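Local coordinates for protein dihydrodipicolinate synthase (Agrobacterium tumefaciens, PDB 3B4U) that probably catalyses the Schiff-base condensation of pyruvate with an aldehyde, as in dihydrodipicolinate synthases of the lysine pathway, at residues 156-161 with 185-190; 173-178 with 198-203; 47-52 with 249-254. One frame throughout, in Å; residues are numbered along the deposited sequence.

Interaction 1: 156-161 with 185-190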
ATOM      1  N   ARG B 156     -23.750  -3.456   2.462  1.00  7.00           N
ATOM      2  CA  ARG B 156     -23.643  -4.369   1.340  1.00  7.36           C
ATOM      3  C   ARG B 156     -22.815  -5.582   1.701  1.00  7.37           C
ATOM      4  O   ARG B 156     -23.111  -6.697   1.339  1.00  7.58           O
ATOM      5  CB  ARG B 156     -23.123  -3.679   0.078  1.00  7.82           C
ATOM      6  CG  ARG B 156     -24.076  -2.621  -0.460  1.00  7.91           C
ATOM      7  CD  ARG B 156     -23.415  -1.700  -1.457  1.00  8.79           C
ATOM      8  NE  ARG B 156     -23.076  -2.408  -2.684  1.00  8.67           N
ATOM      9  CZ  ARG B 156     -22.407  -1.857  -3.694  1.00  8.44           C
ATOM     10  NH1 ARG B 156     -21.880  -0.647  -3.582  1.00  9.42           N
ATOM     11  NH2 ARG B 156     -22.213  -2.528  -4.810  1.00  8.73           N
ATOM     12  N   LEU B 157     -21.703  -5.363   2.408  1.00  7.27           N
ATOM     13  CA  LEU B 157     -20.842  -6.456   2.820  1.00  7.48           C
ATOM     14  C   LEU B 157     -21.540  -7.372   3.824  1.00  7.21           C
ATOM     15  O   LEU B 157     -21.446  -8.590   3.721  1.00  8.05           O
ATOM     16  CB  LEU B 157     -19.537  -5.907   3.402  1.00  7.70           C
ATOM     17  CG  LEU B 157     -18.629  -5.200   2.394  1.00  7.75           C
ATOM     18  CD1 LEU B 157     -17.477  -4.480   3.155  1.00  9.70           C
ATOM     19  CD2 LEU B 157     -18.106  -6.135   1.364  1.00  8.62           C
ATOM     20  N   LYS B 158     -22.193  -6.779   4.812  1.00  7.70           N
ATOM     21  CA  LYS B 158     -22.907  -7.567   5.820  1.00  8.29           C
ATOM     22  C   LYS B 158     -23.998  -8.411   5.185  1.00  8.13           C
ATOM     23  O   LYS B 158     -24.173  -9.566   5.534  1.00  9.34           O
ATOM     24  CB  LYS B 158     -23.499  -6.626   6.851  1.00  9.12           C
ATOM     25  CG  LYS B 158     -24.162  -7.301   8.010  1.00 10.20           C
ATOM     26  CD  LYS B 158     -24.729  -6.303   9.000  1.00 11.38           C
ATOM     27  CE  LYS B 158     -26.163  -5.872   8.680  1.00 12.75           C
ATOM     28  NZ  LYS B 158     -26.606  -4.828   9.652  1.00 12.25           N
ATOM     29  N   ALA B 159     -24.748  -7.826   4.256  1.00  8.21           N
ATOM     30  CA  ALA B 159     -25.855  -8.536   3.593  1.00  8.30           C
ATOM     31  C   ALA B 159     -25.348  -9.698   2.771  1.00  8.98           C
ATOM     32  O   ALA B 159     -25.953 -10.765   2.777  1.00  9.64           O
ATOM     33  CB  ALA B 159     -26.653  -7.562   2.726  1.00  9.49           C
ATOM     34  N   ALA B 160     -24.251  -9.490   2.028  1.00  8.44           N
ATOM     35  CA  ALA B 160     -23.753 -10.524   1.139  1.00  9.15           C
ATOM     36  C   ALA B 160     -22.958 -11.589   1.867  1.00  9.34           C
ATOM     37  O   ALA B 160     -22.854 -12.719   1.394  1.00 10.20           O
ATOM     38  CB  ALA B 160     -22.928  -9.910   0.039  1.00  9.31           C
ATOM     39  N   PHE B 161     -22.342 -11.229   2.998  1.00  8.46           N
ATOM     40  CA  PHE B 161     -21.347 -12.075   3.631  1.00  8.65           C
ATOM     41  C   PHE B 161     -21.585 -12.289   5.104  1.00  8.34           C
ATOM     42  O   PHE B 161     -20.701 -12.086   5.935  1.00  8.82           O
ATOM     43  CB  PHE B 161     -19.942 -11.494   3.365  1.00  8.81           C
ATOM     44  CG  PHE B 161     -19.655 -11.323   1.903  1.00  9.74           C
ATOM     45  CD1 PHE B 161     -19.584 -12.436   1.075  1.00 11.82           C
ATOM     46  CD2 PHE B 161     -19.479 -10.073   1.333  1.00  9.04           C
ATOM     47  CE1 PHE B 161     -19.379 -12.306  -0.277  1.00 12.17           C
ATOM     48  CE2 PHE B 161     -19.252  -9.935  -0.043  1.00 10.77           C
ATOM     49  CZ  PHE B 161     -19.224 -11.053  -0.837  1.00 11.25           C
ATOM     50  N   HIS B 185     -25.689  -1.131  11.804  1.00 10.05           N
ATOM     51  CA  HIS B 185     -24.852  -2.313  11.776  1.00  9.60           C
ATOM     52  C   HIS B 185     -24.328  -2.674  13.143  1.00  9.21           C
ATOM     53  O   HIS B 185     -23.374  -3.418  13.251  1.00  9.02           O
ATOM     54  CB  HIS B 185     -23.703  -2.125  10.777  1.00  9.20           C
ATOM     55  CG  HIS B 185     -24.194  -1.729   9.432  1.00 10.47           C
ATOM     56  ND1 HIS B 185     -25.127  -2.482   8.753  1.00 11.86           N
ATOM     57  CD2 HIS B 185     -23.929  -0.651   8.656  1.00 11.59           C
ATOM     58  CE1 HIS B 185     -25.420  -1.875   7.615  1.00 12.65           C
ATOM     59  NE2 HIS B 185     -24.696  -0.770   7.523  1.00 13.19           N
ATOM     60  N   GLY B 186     -25.027  -2.267  14.190  1.00  9.41           N
ATOM     61  CA  GLY B 186     -24.608  -2.597  15.535  1.00  9.66           C
ATOM     62  C   GLY B 186     -24.845  -4.032  15.943  1.00  9.74           C
ATOM     63  O   GLY B 186     -24.432  -4.415  17.009  1.00 10.87           O
ATOM     64  N   ASP B 187     -25.436  -4.819  15.041  1.00  9.95           N
ATOM     65  CA  ASP B 187     -25.469  -6.273  15.139  1.00 10.43           C
ATOM     66  C   ASP B 187     -24.093  -6.893  14.923  1.00  9.93           C
ATOM     67  O   ASP B 187     -23.839  -8.018  15.338  1.00 11.36           O
ATOM     68  CB  ASP B 187     -26.537  -6.879  14.202  1.00 11.21           C
ATOM     69  CG  ASP B 187     -26.401  -6.486  12.737  1.00 13.08           C
ATOM     70  OD1 ASP B 187     -26.147  -5.347  12.385  1.00 11.17           O
ATOM     71  OD2 ASP B 187     -26.651  -7.365  11.878  1.00 16.61           O
ATOM     72  N   LEU B 188     -23.214  -6.157  14.256  1.00  8.55           N
ATOM     73  CA  LEU B 188     -21.823  -6.553  14.063  1.00  7.84           C
ATOM     74  C   LEU B 188     -21.016  -6.013  15.227  1.00  7.46           C
ATOM     75  O   LEU B 188     -21.487  -5.244  16.043  1.00  8.35           O
ATOM     76  CB  LEU B 188     -21.302  -5.969  12.763  1.00  8.46           C
ATOM     77  CG  LEU B 188     -22.048  -6.373  11.497  1.00  8.73           C
ATOM     78  CD1 LEU B 188     -21.314  -5.751  10.294  1.00 11.31           C
ATOM     79  CD2 LEU B 188     -22.208  -7.879  11.432  1.00 11.00           C
ATOM     80  N   ALA B 189     -19.748  -6.406  15.278  1.00  7.26           N
ATOM     81  CA  ALA B 189     -18.800  -5.875  16.273  1.00  7.01           C
ATOM     82  C   ALA B 189     -18.272  -4.530  15.725  1.00  6.40           C
ATOM     83  O   ALA B 189     -17.396  -4.493  14.853  1.00  7.09           O
ATOM     84  CB  ALA B 189     -17.678  -6.859  16.502  1.00  7.36           C
ATOM     85  N   ILE B 190     -18.823  -3.428  16.238  1.00  6.57           N
ATOM     86  CA  ILE B 190     -18.378  -2.089  15.839  1.00  6.43           C
ATOM     87  C   ILE B 190     -17.367  -1.647  16.868  1.00  6.50           C
ATOM     88  O   ILE B 190     -17.692  -1.467  18.038  1.00  6.86           O
ATOM     89  CB  ILE B 190     -19.553  -1.110  15.716  1.00  7.13           C
ATOM     90  CG1 ILE B 190     -20.618  -1.639  14.753  1.00  8.01           C
ATOM     91  CG2 ILE B 190     -19.039   0.261  15.326  1.00  8.23           C
ATOM     92  CD1 ILE B 190     -20.123  -1.959  13.365  1.00  8.61           C
TER
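Lys-158 reaches from helix 151-160 into the turn between helix 175-185 and strand 189-192 and meets three residues there, each in a different way: His-185 at a ring edge, Asp-187 through its carboxylate, Leu-188 along the aliphatic shaft. Its CG stands anti to the backbone N (chi1 -175°), which sends the chain straight out from the helix; the turn at chi3 (88°) then swings CE and NZ off that line. Lys-158 NZ lies in the plane of the imidazole, at its edge, 2.9 Å from His-185 ND1, and donates a hydrogen bond to it. On the far edge of the ring NE2 makes a weak hydrogen bond to the carbonyl of Val-151, at the start of the lysine's own helix. Asp-187 approaches from the direction opposite to the lysine chain. Asp-187 OD1 accepts a hydrogen bond from Lys-158 NZ at 2.8 Å, using the syn lone pair, and OD2 adds a weak bond to the same NZ at 3.4 Å, so the salt bridge is lopsided. These residues belong to the TIM barrel of the dihydrodipicolinate synthase family, where helices 151-160 and 175-185 are neighbours on the outside of the parallel strands, and the type I turn His-185 to Leu-188 leads into strand 189-192. The turn, closed by the bond from Leu-188 N to His-185 O, puts the imidazole, the carboxylate and the isobutyl group on the side that faces Lys-158. Below the ammonium the methylenes lie obliquely over Leu-188: Lys-158 CD is 3.7 Å from Leu-188 CG, and Lys-158 CG touches both methyls, CD1 and CD2, at 4.0 Å. Leu-188 is buried, whereas the carboxylate of Asp-187 belongs to an exposed residue at the outer margin.

Interaction 2: 173-178 with 198-203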
ATOM      1  N   GLY B 173     -12.682   8.619  13.366  1.00  8.30           N
ATOM      2  CA  GLY B 173     -12.850   9.786  14.205  1.00  8.83           C
ATOM      3  C   GLY B 173     -14.009  10.669  13.754  1.00  8.76           C
ATOM      4  O   GLY B 173     -14.046  11.837  14.092  1.00 10.26           O
ATOM      5  N   ASN B 174     -14.987  10.104  13.072  1.00  8.45           N
ATOM      6  CA  ASN B 174     -16.130  10.838  12.516  1.00  9.07           C
ATOM      7  C   ASN B 174     -17.380  10.275  13.155  1.00  8.93           C
ATOM      8  O   ASN B 174     -17.928   9.279  12.702  1.00  9.34           O
ATOM      9  CB  ASN B 174     -16.123  10.637  11.009  1.00  9.43           C
ATOM     10  CG  ASN B 174     -17.191  11.378  10.294  1.00 11.49           C
ATOM     11  OD1 ASN B 174     -18.115  11.865  10.907  1.00 14.82           O
ATOM     12  ND2 ASN B 174     -17.102  11.433   8.953  1.00 15.42           N
ATOM     13  N   TRP B 175     -17.851  10.929  14.211  1.00  9.37           N
ATOM     14  CA  TRP B 175     -18.966  10.394  14.975  1.00 10.14           C
ATOM     15  C   TRP B 175     -20.228  10.261  14.179  1.00 11.09           C
ATOM     16  O   TRP B 175     -21.004   9.315  14.376  1.00 11.49           O
ATOM     17  CB  TRP B 175     -19.218  11.219  16.241  1.00 11.17           C
ATOM     18  CG  TRP B 175     -20.353  10.679  17.033  1.00 10.48           C
ATOM     19  CD1 TRP B 175     -21.598  11.246  17.193  1.00 11.11           C
ATOM     20  CD2 TRP B 175     -20.383   9.467  17.763  1.00 10.39           C
ATOM     21  NE1 TRP B 175     -22.385  10.452  17.963  1.00 11.21           N
ATOM     22  CE2 TRP B 175     -21.676   9.337  18.321  1.00 11.01           C
ATOM     23  CE3 TRP B 175     -19.462   8.442  17.966  1.00 10.90           C
ATOM     24  CZ2 TRP B 175     -22.039   8.256  19.106  1.00 12.10           C
ATOM     25  CZ3 TRP B 175     -19.831   7.368  18.734  1.00 11.16           C
ATOM     26  CH2 TRP B 175     -21.110   7.261  19.261  1.00 11.81           C
ATOM     27  N   SER B 176     -20.477  11.176  13.251  1.00 10.88           N
ATOM     28  CA  SER B 176     -21.657  11.083  12.364  0.50 11.23           C
ATOM     29  C   SER B 176     -21.675   9.751  11.651  1.00 11.50           C
ATOM     30  O   SER B 176     -22.730   9.202  11.354  1.00 14.36           O
ATOM     31  CB  SER B 176     -21.722  12.237  11.347  0.50 11.54           C
ATOM     32  OG  SER B 176     -20.815  12.177  10.256  0.50 11.90           O
ATOM     33  N   HIS B 177     -20.485   9.284  11.288  1.00 10.06           N
ATOM     34  CA  HIS B 177     -20.323   7.980  10.649  1.00  9.19           C
ATOM     35  C   HIS B 177     -20.484   6.847  11.667  1.00  8.51           C
ATOM     36  O   HIS B 177     -21.291   5.936  11.488  1.00  9.07           O
ATOM     37  CB  HIS B 177     -18.933   7.944  10.021  1.00  9.82           C
ATOM     38  CG  HIS B 177     -18.631   6.666   9.316  1.00  9.35           C
ATOM     39  ND1 HIS B 177     -17.976   5.588   9.883  1.00 11.12           N
ATOM     40  CD2 HIS B 177     -18.924   6.317   8.043  1.00  9.78           C
ATOM     41  CE1 HIS B 177     -17.888   4.634   8.967  1.00  8.34           C
ATOM     42  NE2 HIS B 177     -18.445   5.054   7.848  1.00 13.11           N
ATOM     43  N   THR B 178     -19.748   6.922  12.766  1.00  8.34           N
ATOM     44  CA  THR B 178     -19.781   5.880  13.782  1.00  8.44           C
ATOM     45  C   THR B 178     -21.196   5.643  14.305  1.00  8.86           C
ATOM     46  O   THR B 178     -21.607   4.493  14.515  1.00  8.45           O
ATOM     47  CB  THR B 178     -18.855   6.229  14.944  1.00  8.53           C
ATOM     48  OG1 THR B 178     -17.599   6.654  14.420  1.00  9.20           O
ATOM     49  CG2 THR B 178     -18.657   5.057  15.871  1.00  9.85           C
ATOM     50  N   LEU B 198     -15.061   6.406  22.263  1.00  7.59           N
ATOM     51  CA  LEU B 198     -15.037   4.984  22.567  1.00  7.19           C
ATOM     52  C   LEU B 198     -16.059   4.591  23.623  1.00  6.97           C
ATOM     53  O   LEU B 198     -16.909   3.753  23.389  1.00  6.87           O
ATOM     54  CB  LEU B 198     -13.628   4.570  22.973  1.00  6.89           C
ATOM     55  CG  LEU B 198     -13.461   3.119  23.458  1.00  6.96           C
ATOM     56  CD1 LEU B 198     -13.955   2.129  22.427  1.00  6.92           C
ATOM     57  CD2 LEU B 198     -11.984   2.927  23.811  1.00  7.68           C
ATOM     58  N   ALA B 199     -16.009   5.226  24.792  1.00  7.62           N
ATOM     59  CA  ALA B 199     -16.946   4.850  25.853  1.00  7.62           C
ATOM     60  C   ALA B 199     -18.377   5.195  25.450  1.00  7.65           C
ATOM     61  O   ALA B 199     -19.295   4.420  25.657  1.00  8.10           O
ATOM     62  CB  ALA B 199     -16.547   5.490  27.204  1.00  9.03           C
ATOM     63  N   ARG B 200     -18.557   6.368  24.842  1.00  8.08           N
ATOM     64  CA  ARG B 200     -19.856   6.802  24.313  1.00  8.38           C
ATOM     65  C   ARG B 200     -20.443   5.773  23.366  1.00  8.23           C
ATOM     66  O   ARG B 200     -21.611   5.413  23.440  1.00  8.89           O
ATOM     67  CB  ARG B 200     -19.648   8.112  23.555  1.00  8.90           C
ATOM     68  CG  ARG B 200     -20.875   8.784  23.026  1.00  9.57           C
ATOM     69  CD  ARG B 200     -20.440   9.914  22.110  1.00 10.14           C
ATOM     70  NE  ARG B 200     -21.543  10.758  21.689  1.00 11.99           N
ATOM     71  CZ  ARG B 200     -21.399  11.777  20.838  1.00 11.78           C
ATOM     72  NH1 ARG B 200     -22.439  12.541  20.526  1.00 13.21           N
ATOM     73  NH2 ARG B 200     -20.214  12.039  20.320  1.00 12.44           N
ATOM     74  N   GLY B 201     -19.607   5.244  22.491  1.00  7.83           N
ATOM     75  CA  GLY B 201     -20.034   4.251  21.535  1.00  7.88           C
ATOM     76  C   GLY B 201     -20.311   2.897  22.145  1.00  7.47           C
ATOM     77  O   GLY B 201     -21.275   2.234  21.773  1.00  8.09           O
ATOM     78  N   VAL B 202     -19.512   2.497  23.133  1.00  7.85           N
ATOM     79  CA  VAL B 202     -19.763   1.276  23.875  1.00  8.41           C
ATOM     80  C   VAL B 202     -21.128   1.360  24.561  1.00  8.53           C
ATOM     81  O   VAL B 202     -21.887   0.399  24.572  1.00  9.26           O
ATOM     82  CB  VAL B 202     -18.608   0.993  24.852  1.00  8.19           C
ATOM     83  CG1 VAL B 202     -18.951  -0.095  25.870  1.00  9.57           C
ATOM     84  CG2 VAL B 202     -17.345   0.610  24.050  1.00  8.38           C
ATOM     85  N   ARG B 203     -21.459   2.527  25.126  1.00  8.69           N
ATOM     86  CA  ARG B 203     -22.759   2.701  25.761  1.00  9.83           C
ATOM     87  C   ARG B 203     -23.914   2.577  24.758  1.00  9.95           C
ATOM     88  O   ARG B 203     -25.049   2.326  25.174  1.00 12.26           O
ATOM     89  CB  ARG B 203     -22.798   4.004  26.541  1.00  9.67           C
ATOM     90  CG  ARG B 203     -21.885   3.991  27.758  1.00  9.43           C
ATOM     91  CD  ARG B 203     -22.112   5.180  28.700  1.00 10.00           C
ATOM     92  NE  ARG B 203     -21.799   6.474  28.103  1.00 10.17           N
ATOM     93  CZ  ARG B 203     -20.599   7.066  28.138  1.00 10.67           C
ATOM     94  NH1 ARG B 203     -19.572   6.488  28.716  1.00 10.52           N
ATOM     95  NH2 ARG B 203     -20.432   8.257  27.597  1.00 12.21           N
TER
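Trp-175 and Arg-200 stack face to face between two successive outer helices of the TIM barrel, 175-185 and 195-203, which are joined through strand 189-192. The stack is the tight part of the contact, although it lies on the exposed side. Extended from CG to NE, Arg-200 runs obliquely across one indole face, and its guanidinium lies flat there with the planes only about 10° apart. The cation-pi contact places Arg-200 CZ 3.5 Å from the centroid of the five-membered ring of Trp-175, while Arg-200 CD makes a CH-pi contact over the six-membered ring. The N-H groups lie in the guanidinium plane, nearly parallel to the indole, and so point past the ring rather than into it; NH2 forms a salt bridge with Asp-197 one helical turn earlier.

The buried side is looser. There the edge of the six-membered ring meets the bare CA of Gly-201, with Trp-175 CH2 3.9 Å from Gly-201 CA, and Leu-204 adds a further contact to the indole. Back in the stack, Trp-175 NE1 sits over the middle of the guanidinium, and Trp-175 NE1 and Arg-200 NH1, both donors, are 3.3 Å apart without a hydrogen bond.

Interaction 3: 47-52 with 249-254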
ATOM      1  N   THR B  47      -0.493   0.233  14.358  1.00  6.66           N
ATOM      2  CA  THR B  47       0.372   0.487  15.506  1.00  6.50           C
ATOM      3  C   THR B  47       1.498  -0.520  15.627  1.00  6.58           C
ATOM      4  O   THR B  47       2.530  -0.256  16.222  1.00  7.43           O
ATOM      5  CB  THR B  47      -0.474   0.557  16.803  1.00  7.24           C
ATOM      6  OG1 THR B  47      -1.567   1.457  16.591  1.00  8.86           O
ATOM      7  CG2 THR B  47       0.362   1.040  17.976  1.00  8.48           C
ATOM      8  N   GLY B  48       1.281  -1.690  15.054  1.00  5.91           N
ATOM      9  CA  GLY B  48       2.286  -2.731  14.908  1.00  5.84           C
ATOM     10  C   GLY B  48       3.197  -2.533  13.732  1.00  5.31           C
ATOM     11  O   GLY B  48       4.006  -3.429  13.470  1.00  5.88           O
ATOM     12  N   GLU B  49       3.090  -1.451  12.982  1.00  5.45           N
ATOM     13  CA  GLU B  49       3.899  -1.277  11.797  1.00  5.56           C
ATOM     14  C   GLU B  49       3.739  -2.474  10.866  1.00  5.54           C
ATOM     15  O   GLU B  49       4.656  -2.901  10.172  1.00  5.64           O
ATOM     16  CB  GLU B  49       5.374  -1.018  12.135  1.00  5.65           C
ATOM     17  CG  GLU B  49       5.568   0.260  12.905  1.00  6.01           C
ATOM     18  CD  GLU B  49       6.937   0.352  13.526  1.00  6.61           C
ATOM     19  OE1 GLU B  49       7.904   0.617  12.772  1.00  6.95           O
ATOM     20  OE2 GLU B  49       7.037   0.191  14.766  1.00  7.00           O
ATOM     21  N   GLY B  50       2.506  -2.989  10.751  1.00  5.56           N
ATOM     22  CA  GLY B  50       2.286  -4.210   9.997  1.00  5.83           C
ATOM     23  C   GLY B  50       2.622  -4.071   8.535  1.00  6.10           C
ATOM     24  O   GLY B  50       3.123  -4.998   7.923  1.00  6.83           O
ATOM     25  N   CYS B  51       2.410  -2.894   7.984  1.00  6.02           N
ATOM     26  CA  CYS B  51       2.793  -2.596   6.597  1.00  6.60           C
ATOM     27  C   CYS B  51       4.280  -2.823   6.365  1.00  6.50           C
ATOM     28  O   CYS B  51       4.699  -3.181   5.255  1.00  7.08           O
ATOM     29  CB  CYS B  51       2.412  -1.149   6.232  1.00  6.31           C
ATOM     30  SG  CYS B  51       2.921   0.085   7.470  1.00  7.63           S
ATOM     31  N   SER B  52       5.084  -2.635   7.412  1.00  5.73           N
ATOM     32  CA  SER B  52       6.523  -2.766   7.340  1.00  6.36           C
ATOM     33  C   SER B  52       7.024  -4.172   7.670  1.00  6.37           C
ATOM     34  O   SER B  52       8.233  -4.391   7.612  1.00  7.48           O
ATOM     35  CB  SER B  52       7.158  -1.767   8.306  1.00  6.28           C
ATOM     36  OG  SER B  52       6.661  -0.466   8.030  1.00  7.31           O
ATOM     37  N   ALA B 249       5.319   7.594  18.890  1.00  8.38           N
ATOM     38  CA  ALA B 249       5.004   8.114  20.221  1.00  9.04           C
ATOM     39  C   ALA B 249       4.402   7.067  21.149  1.00  8.27           C
ATOM     40  O   ALA B 249       4.725   7.012  22.324  1.00  9.06           O
ATOM     41  CB  ALA B 249       4.102   9.340  20.126  1.00 10.31           C
ATOM     42  N   VAL B 250       3.539   6.205  20.618  1.00  8.42           N
ATOM     43  CA  VAL B 250       3.041   5.103  21.409  1.00  8.18           C
ATOM     44  C   VAL B 250       4.181   4.232  21.913  1.00  7.94           C
ATOM     45  O   VAL B 250       4.236   3.841  23.082  1.00  7.78           O
ATOM     46  CB  VAL B 250       2.044   4.256  20.564  1.00  8.11           C
ATOM     47  CG1 VAL B 250       1.771   2.916  21.223  1.00  8.80           C
ATOM     48  CG2 VAL B 250       0.735   4.999  20.394  1.00  8.93           C
ATOM     49  N   LYS B 251       5.130   3.934  21.024  1.00  8.24           N
ATOM     50  CA  LYS B 251       6.282   3.127  21.426  1.00  8.85           C
ATOM     51  C   LYS B 251       7.127   3.787  22.517  1.00  8.52           C
ATOM     52  O   LYS B 251       7.592   3.118  23.439  1.00  8.71           O
ATOM     53  CB  LYS B 251       7.104   2.756  20.199  1.00  9.17           C
ATOM     54  CG  LYS B 251       6.404   1.737  19.284  1.00 10.30           C
ATOM     55  CD  LYS B 251       7.252   1.393  18.044  1.00 10.10           C
ATOM     56  CE  LYS B 251       7.787  -0.021  18.138  1.00  8.69           C
ATOM     57  NZ  LYS B 251       8.583  -0.367  16.939  1.00  7.75           N
ATOM     58  N   VAL B 252       7.283   5.105  22.437  1.00  9.07           N
ATOM     59  CA  VAL B 252       7.975   5.842  23.506  1.00  9.33           C
ATOM     60  C   VAL B 252       7.293   5.584  24.855  1.00  9.22           C
ATOM     61  O   VAL B 252       7.948   5.380  25.850  1.00  8.84           O
ATOM     62  CB  VAL B 252       7.994   7.371  23.187  1.00 10.27           C
ATOM     63  CG1 VAL B 252       8.346   8.198  24.413  1.00 11.11           C
ATOM     64  CG2 VAL B 252       8.932   7.721  22.052  1.00 12.92           C
ATOM     65  N   LEU B 253       5.967   5.567  24.873  1.00  7.99           N
ATOM     66  CA  LEU B 253       5.250   5.354  26.124  1.00  7.99           C
ATOM     67  C   LEU B 253       5.235   3.902  26.580  1.00  7.90           C
ATOM     68  O   LEU B 253       5.207   3.645  27.775  1.00  8.42           O
ATOM     69  CB  LEU B 253       3.861   5.990  26.063  1.00  8.67           C
ATOM     70  CG  LEU B 253       3.948   7.528  26.054  1.00  8.46           C
ATOM     71  CD1 LEU B 253       2.557   8.132  25.926  1.00 10.35           C
ATOM     72  CD2 LEU B 253       4.610   8.080  27.330  1.00  9.45           C
ATOM     73  N   VAL B 254       5.324   2.939  25.663  1.00  8.10           N
ATOM     74  CA  VAL B 254       5.588   1.561  26.077  1.00  8.26           C
ATOM     75  C   VAL B 254       6.936   1.510  26.800  1.00  8.52           C
ATOM     76  O   VAL B 254       7.026   0.951  27.889  1.00  8.87           O
ATOM     77  CB  VAL B 254       5.559   0.562  24.903  1.00  8.33           C
ATOM     78  CG1 VAL B 254       5.875  -0.823  25.427  1.00  8.98           C
ATOM     79  CG2 VAL B 254       4.177   0.606  24.253  1.00  8.15           C
TER
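Thr-47, Glu-49 and Lys-251 account for most of the surface buried where the loop after strand 40-43 of the TIM barrel meets helix 246-258. The loop carries the sequence Gly-Thr-Thr-Gly-Glu familiar from the dihydrodipicolinate synthase family, and Glu-49 is its last residue. The carboxylate of Glu-49 and the ammonium of Lys-251 form a buried salt bridge, with OE2 accepting from NZ at 2.7 Å through its syn lone pair. Lys-251 arrives obliquely: its chain bends at chi3 (109°), which brings both CD and CE within 3.5 Å of Glu-49 OE2. Two backbone carbonyls, those of Thr-13 and Asp-265, also accept hydrogen bonds from NZ, so three oxygens grip the ammonium and would favour its positive charge within the protein. The other carboxylate oxygen, OE1, is engaged by the backbone N of Arg-267. Loop, helix and the segment containing Asp-265 and Arg-267 are thereby tied together through one ion pair. Phe-15 packs against both charged chains, and Phe-110 of the second subunit packs on Glu-49, placing this salt bridge beside the dimer contact.

The remaining part is apolar and lighter. Thr-47 turns CG2 away from its own amide nitrogen and directs that methyl at Val-250, whose side chain crosses it at about a right angle; Thr-47 CG2 and Val-250 CG1 meet at 4.0 Å.

Interactions 1 and 2 lie on consecutive outer elements of the barrel: helix 175-185 enters interaction 2 at its start and leads into interaction 1 at its end, and their segments alternate along the chain, with centres about 17 Å apart. Both are partly buried, yet one relies on an ion pair and a histidine acceptor, the other on a flat cation-pi stack. Interaction 3, about 29 Å from interaction 1 between centres and across the chain's centre from it, is a buried contact joining segments nearly 200 residues apart. Its lysine is held by backbone carbonyls as well as a carboxylate, whereas in interaction 1 the lysine's acidic partner is an exposed residue.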